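PDB 6K6R: thiosulfate sulfurtransferase RDL2, mitochondrial from Saccharomyces cerevisiae, which catalyses the transfer of sulfane sulfur from thiosulfate to cyanide, giving thiocyanate and sulfite, as a single-domain mitochondrial rhodanese. Local coordinates for residues N40-P45 with Y63-T68; T67-P72 with F91-P96. All coordinates share one frame; numbering follows the deposited sequence.

Interaction 1. Residues N40-P45 with Y63-T68; sequences NLVEHP and YKMPTT
Val42, in the last turn of helix 35-43, packs on Met65, Pro66 and Thr67 in the loop that leads into edge strand 69-70 of the rhodanese parallel sheet. Its two methyls divide the work. CG1 lies anti to the backbone N (chi1 169°) and meets Pro66 CG at 3.7 Å, the two side chains crossing at about a right angle. CG2 instead takes the thioether end of Met65, with Val42 CG2 3.6 Å from Met65 CE; the bend in the Met65 chain (chi3 93°) turns that methyl to the valine. Pro66 and Thr67 are the central residues of a type II beta turn running from Met65 to Thr68, closed by Thr68 N to Met65 O at 3.2 Å. Thr67 takes the positive-phi place of this turn (phi 71°) and directs its CB at the helix end. There Thr67 CG2 sits 4.0 Å from Val42 O and 4.1 Å from Pro45 CG. A water adds a polar link, donating to Leu41 O at 2.9 Å and to Thr67 OG1 at 2.8 Å. An alanine at Val42 is likely to take from Met65 CE and Pro66 CG the valine methyls they pack on, opening a gap between helix and turn. Leu51 of strand 49-53 touches both Val42 and Met65, while Val145 also borders Val42 and Trp137 of helix 134-139 borders Met65.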
loop_
_atom_site.group_PDB
_atom_site.type_symbol
_atom_site.label_atom_id
_atom_site.label_comp_id
_atom_site.label_asym_id
_atom_site.label_seq_id
_atom_site.Cartn_x
_atom_site.Cartn_y
_atom_site.Cartn_z
ATOM N N ASN A 40 -1.029 -1.382 14.631
ATOM C CA ASN A 40 -0.936 -0.073 15.271
ATOM C C ASN A 40 -1.246 1.044 14.283
ATOM O O ASN A 40 -1.911 2.025 14.635
ATOM C CB ASN A 40 0.454 0.120 15.876
ATOM C CG ASN A 40 0.684 -0.743 17.100
ATOM O OD1 ASN A 40 -0.264 -1.177 17.755
ATOM N ND2 ASN A 40 1.949 -0.996 17.417
ATOM N N LEU A 41 -0.775 0.910 13.041
ATOM C CA LEU A 41 -1.022 1.942 12.039
ATOM C C LEU A 41 -2.489 1.999 11.637
ATOM O O LEU A 41 -3.002 3.079 11.321
ATOM C CB LEU A 41 -0.144 1.700 10.812
ATOM C CG LEU A 41 1.150 2.513 10.747
ATOM C CD1 LEU A 41 1.792 2.378 9.379
ATOM C CD2 LEU A 41 0.881 3.971 11.078
ATOM N N VAL A 42 -3.178 0.857 11.636
ATOM C CA VAL A 42 -4.602 0.855 11.317
ATOM C C VAL A 42 -5.404 1.458 12.464
ATOM O O VAL A 42 -6.348 2.226 12.243
ATOM C CB VAL A 42 -5.071 -0.573 10.982
ATOM C CG1 VAL A 42 -6.588 -0.638 10.914
ATOM C CG2 VAL A 42 -4.458 -1.035 9.672
ATOM N N GLU A 43 -5.033 1.135 13.705
ATOM C CA GLU A 43 -5.773 1.647 14.855
ATOM C C GLU A 43 -5.509 3.133 15.070
ATOM O O GLU A 43 -6.412 3.877 15.468
ATOM C CB GLU A 43 -5.413 0.847 16.106
ATOM C CG GLU A 43 -6.091 -0.513 16.185
ATOM C CD GLU A 43 -5.466 -1.418 17.227
ATOM O OE1 GLU A 43 -4.393 -1.064 17.759
ATOM O OE2 GLU A 43 -6.047 -2.488 17.510
ATOM N N HIS A 44 -4.280 3.584 14.816
ATOM C CA HIS A 44 -3.902 4.988 14.966
ATOM C C HIS A 44 -3.219 5.443 13.685
ATOM O O HIS A 44 -2.000 5.288 13.529
ATOM C CB HIS A 44 -2.997 5.194 16.179
ATOM C CG HIS A 44 -3.549 4.625 17.449
ATOM N ND1 HIS A 44 -3.082 3.454 18.006
ATOM C CD2 HIS A 44 -4.530 5.067 18.271
ATOM C CE1 HIS A 44 -3.751 3.199 19.115
ATOM N NE2 HIS A 44 -4.635 4.162 19.299
ATOM N N PRO A 45 -3.976 6.002 12.740
ATOM C CA PRO A 45 -3.376 6.434 11.472
ATOM C C PRO A 45 -2.307 7.498 11.682
ATOM O O PRO A 45 -2.444 8.392 12.521
ATOM C CB PRO A 45 -4.569 6.989 10.686
ATOM C CG PRO A 45 -5.754 6.291 11.266
ATOM C CD PRO A 45 -5.443 6.123 12.726
ATOM N N TYR A 63 -12.322 -8.336 1.323
ATOM C CA TYR A 63 -11.924 -7.683 2.564
ATOM C C TYR A 63 -10.985 -6.535 2.238
ATOM O O TYR A 63 -9.967 -6.735 1.569
ATOM C CB TYR A 63 -11.238 -8.655 3.531
ATOM C CG TYR A 63 -10.579 -7.954 4.701
ATOM C CD1 TYR A 63 -11.334 -7.486 5.769
ATOM C CD2 TYR A 63 -9.204 -7.743 4.730
ATOM C CE1 TYR A 63 -10.739 -6.838 6.837
ATOM C CE2 TYR A 63 -8.601 -7.093 5.793
ATOM C CZ TYR A 63 -9.374 -6.644 6.843
ATOM O OH TYR A 63 -8.780 -5.999 7.905
ATOM N N LYS A 64 -11.323 -5.343 2.720
ATOM C CA LYS A 64 -10.460 -4.174 2.630
ATOM C C LYS A 64 -9.908 -3.876 4.016
ATOM O O LYS A 64 -10.677 -3.696 4.967
ATOM C CB LYS A 64 -11.216 -2.962 2.090
ATOM C CG LYS A 64 -10.352 -1.714 1.955
ATOM C CD LYS A 64 -11.129 -0.548 1.367
ATOM C CE LYS A 64 -11.278 0.582 2.375
ATOM N NZ LYS A 64 -10.048 1.421 2.462
ATOM N N MET A 65 -8.590 -3.840 4.132
ATOM C CA MET A 65 -7.972 -3.422 5.382
ATOM C C MET A 65 -8.277 -1.947 5.603
ATOM O O MET A 65 -7.963 -1.125 4.732
ATOM C CB MET A 65 -6.467 -3.666 5.345
ATOM C CG MET A 65 -5.809 -3.664 6.714
ATOM S SD MET A 65 -4.061 -4.094 6.639
ATOM C CE MET A 65 -3.330 -2.470 6.517
ATOM N N PRO A 66 -8.901 -1.569 6.718
ATOM C CA PRO A 66 -9.279 -0.164 6.910
ATOM C C PRO A 66 -8.070 0.760 6.857
ATOM O O PRO A 66 -6.951 0.376 7.202
ATOM C CB PRO A 66 -9.936 -0.154 8.297
ATOM C CG PRO A 66 -9.560 -1.461 8.934
ATOM C CD PRO A 66 -9.370 -2.429 7.817
ATOM N N THR A 67 -8.319 1.990 6.402
ATOM C CA THR A 67 -7.363 3.079 6.204
ATOM C C THR A 67 -6.412 2.845 5.034
ATOM O O THR A 67 -5.517 3.669 4.814
ATOM C CB THR A 67 -6.523 3.380 7.456
ATOM O OG1 THR A 67 -5.603 2.306 7.693
ATOM C CG2 THR A 67 -7.419 3.563 8.675
ATOM N N THR A 68 -6.576 1.769 4.270
ATOM C CA THR A 68 -5.703 1.534 3.131
ATOM C C THR A 68 -6.213 2.265 1.893
ATOM O O THR A 68 -7.395 2.601 1.774
ATOM C CB THR A 68 -5.592 0.041 2.817
ATOM O OG1 THR A 68 -6.904 -0.533 2.728
ATOM C CG2 THR A 68 -4.805 -0.670 3.890
HETATM O O HOH W 1 -3.326 3.750 8.560
#

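Interaction 2. Residues T67-P72 with F91-P96; sequences TTINIP and FQFAKP
Phe91, at the end of helix 84-91, reaches the strand segment with one side of its ring: CE1 lies 3.9 Å from Pro72 CD, and CD1 is 4.0 Å from Asn70 O. Beyond Gln92, where the chain turns out of the helix with positive phi, Phe93 makes the larger contact. With CG between the backbone N and the carbonyl carbon (chi1 57°), its ring lies between Phe91 CB and Ile69 CB. Phe91 CB covers one face, near the rim; Ile69 CB covers the other in a CH-pi contact, 4.2 Å from the Phe93 ring centroid and 24° off its normal. At the ring edge, near its plane, lie Ile71 CG1, 3.9 Å from Phe93 CZ, and Asn70 O, 3.8 Å from Phe93 CE2. Farther along, Pro96 touches Leu50 of strand 49-53 and Phe87 of helix 84-91. Ile69 and Ile71 hydrogen-bond through their backbones to Leu51 and Asp53 of strand 49-53, and Asn70 ND2 donates to Asp53 O and Arg55 O. Phe91 at the helix end and Phe93 in the loop after it cover one side of outermost strand 69-70 and the residues just beyond it, before the chain goes on to strand 101-104.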
loop_
_atom_site.group_PDB
_atom_site.type_symbol
_atom_site.label_atom_id
_atom_site.label_comp_id
_atom_site.label_asym_id
_atom_site.label_seq_id
_atom_site.Cartn_x
_atom_site.Cartn_y
_atom_site.Cartn_z
ATOM N N THR A 67 -8.319 1.990 6.402
ATOM C CA THR A 67 -7.363 3.079 6.204
ATOM C C THR A 67 -6.412 2.845 5.034
ATOM O O THR A 67 -5.517 3.669 4.814
ATOM C CB THR A 67 -6.523 3.380 7.456
ATOM O OG1 THR A 67 -5.603 2.306 7.693
ATOM C CG2 THR A 67 -7.419 3.563 8.675
ATOM N N THR A 68 -6.576 1.769 4.270
ATOM C CA THR A 68 -5.703 1.534 3.131
ATOM C C THR A 68 -6.213 2.265 1.893
ATOM O O THR A 68 -7.395 2.601 1.774
ATOM C CB THR A 68 -5.592 0.041 2.817
ATOM O OG1 THR A 68 -6.904 -0.533 2.728
ATOM C CG2 THR A 68 -4.805 -0.670 3.890
ATOM N N ILE A 69 -5.295 2.508 0.963
ATOM C CA ILE A 69 -5.623 2.963 -0.382
ATOM C C ILE A 69 -5.303 1.829 -1.344
ATOM O O ILE A 69 -4.342 1.080 -1.135
ATOM C CB ILE A 69 -4.859 4.249 -0.760
ATOM C CG1 ILE A 69 -3.347 4.021 -0.715
ATOM C CG2 ILE A 69 -5.256 5.395 0.161
ATOM C CD1 ILE A 69 -2.539 5.157 -1.312
ATOM N N ASN A 70 -6.121 1.687 -2.387
ATOM C CA ASN A 70 -5.992 0.590 -3.339
ATOM C C ASN A 70 -5.326 1.114 -4.606
ATOM O O ASN A 70 -5.898 1.943 -5.320
ATOM C CB ASN A 70 -7.354 -0.026 -3.648
ATOM C CG ASN A 70 -7.260 -1.201 -4.607
ATOM O OD1 ASN A 70 -8.200 -1.487 -5.347
ATOM N ND2 ASN A 70 -6.124 -1.891 -4.594
ATOM N N ILE A 71 -4.116 0.635 -4.873
ATOM C CA ILE A 71 -3.414 0.927 -6.120
ATOM C C ILE A 71 -3.030 -0.408 -6.748
ATOM O O ILE A 71 -1.973 -0.966 -6.419
ATOM C CB ILE A 71 -2.188 1.823 -5.883
ATOM C CG1 ILE A 71 -2.606 3.133 -5.212
ATOM C CG2 ILE A 71 -1.475 2.111 -7.193
ATOM C CD1 ILE A 71 -1.489 4.150 -5.107
ATOM N N PRO A 72 -3.852 -0.957 -7.643
ATOM C CA PRO A 72 -3.583 -2.304 -8.166
ATOM C C PRO A 72 -2.375 -2.304 -9.093
ATOM O O PRO A 72 -2.312 -1.538 -10.057
ATOM C CB PRO A 72 -4.874 -2.663 -8.908
ATOM C CG PRO A 72 -5.475 -1.352 -9.283
ATOM C CD PRO A 72 -5.058 -0.353 -8.236
ATOM N N PHE A 91 -8.589 7.146 -9.599
ATOM C CA PHE A 91 -8.676 6.412 -8.343
ATOM C C PHE A 91 -9.598 7.039 -7.308
ATOM O O PHE A 91 -9.957 6.359 -6.340
ATOM C CB PHE A 91 -7.279 6.251 -7.727
ATOM C CG PHE A 91 -6.330 5.463 -8.580
ATOM C CD1 PHE A 91 -6.436 4.086 -8.663
ATOM C CD2 PHE A 91 -5.339 6.101 -9.306
ATOM C CE1 PHE A 91 -5.568 3.356 -9.449
ATOM C CE2 PHE A 91 -4.467 5.377 -10.094
ATOM C CZ PHE A 91 -4.584 4.003 -10.167
ATOM N N GLN A 92 -9.978 8.306 -7.478
ATOM C CA GLN A 92 -10.873 9.009 -6.555
ATOM C C GLN A 92 -10.262 9.149 -5.161
ATOM O O GLN A 92 -10.954 9.055 -4.145
ATOM C CB GLN A 92 -12.251 8.345 -6.490
ATOM C CG GLN A 92 -13.203 8.848 -7.560
ATOM C CD GLN A 92 -13.238 10.365 -7.639
ATOM O OE1 GLN A 92 -12.966 10.949 -8.689
ATOM N NE2 GLN A 92 -13.577 11.008 -6.528
ATOM N N PHE A 93 -8.950 9.366 -5.116
ATOM C CA PHE A 93 -8.294 9.918 -3.941
ATOM C C PHE A 93 -7.044 10.650 -4.407
ATOM O O PHE A 93 -6.623 10.529 -5.561
ATOM C CB PHE A 93 -7.974 8.847 -2.883
ATOM C CG PHE A 93 -7.112 7.716 -3.379
ATOM C CD1 PHE A 93 -5.736 7.854 -3.465
ATOM C CD2 PHE A 93 -7.680 6.499 -3.720
ATOM C CE1 PHE A 93 -4.945 6.809 -3.906
ATOM C CE2 PHE A 93 -6.894 5.450 -4.162
ATOM C CZ PHE A 93 -5.525 5.606 -4.255
ATOM N N ALA A 94 -6.458 11.424 -3.500
ATOM C CA ALA A 94 -5.333 12.273 -3.863
ATOM C C ALA A 94 -4.090 11.440 -4.148
ATOM O O ALA A 94 -3.813 10.451 -3.462
ATOM C CB ALA A 94 -5.046 13.279 -2.749
ATOM N N LYS A 95 -3.345 11.841 -5.169
ATOM C CA LYS A 95 -2.048 11.239 -5.429
ATOM C C LYS A 95 -1.124 11.547 -4.258
ATOM O O LYS A 95 -0.880 12.729 -3.969
ATOM C CB LYS A 95 -1.449 11.759 -6.734
ATOM C CG LYS A 95 0.005 11.360 -6.943
ATOM C CD LYS A 95 0.376 11.338 -8.418
ATOM C CE LYS A 95 1.812 11.792 -8.629
ATOM N NZ LYS A 95 2.484 11.040 -9.724
ATOM N N PRO A 96 -0.612 10.541 -3.556
ATOM C CA PRO A 96 0.176 10.796 -2.346
ATOM C C PRO A 96 1.400 11.636 -2.652
ATOM O O PRO A 96 2.064 11.433 -3.680
ATOM C CB PRO A 96 0.571 9.388 -1.872
ATOM C CG PRO A 96 0.351 8.493 -3.052
ATOM C CD PRO A 96 -0.769 9.103 -3.829
#

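How the interactions relate
Thr67 and Thr68 belong to both interactions. The centres of the two contacts lie about 13 Å apart; segments 63-68 and 67-72 follow one another along the chain. Interaction 1 holds the turn before strand 69-70 against helix 35-43; interaction 2 covers the strand itself and its exit with the loop after helix 84-91. Apart from the shared residues the two do not touch, but Leu51 of strand 49-53 serves both, touching Val42 and Met65 in the first and bonding through its backbone to Ile69 in the second, where Asp53 also takes part. Met65 and the shared Thr68 also touch Leu105, the neighbour in sequence of Cys106, the predicted catalytic cysteine, which is modified to S-mercaptocysteine in this crystal.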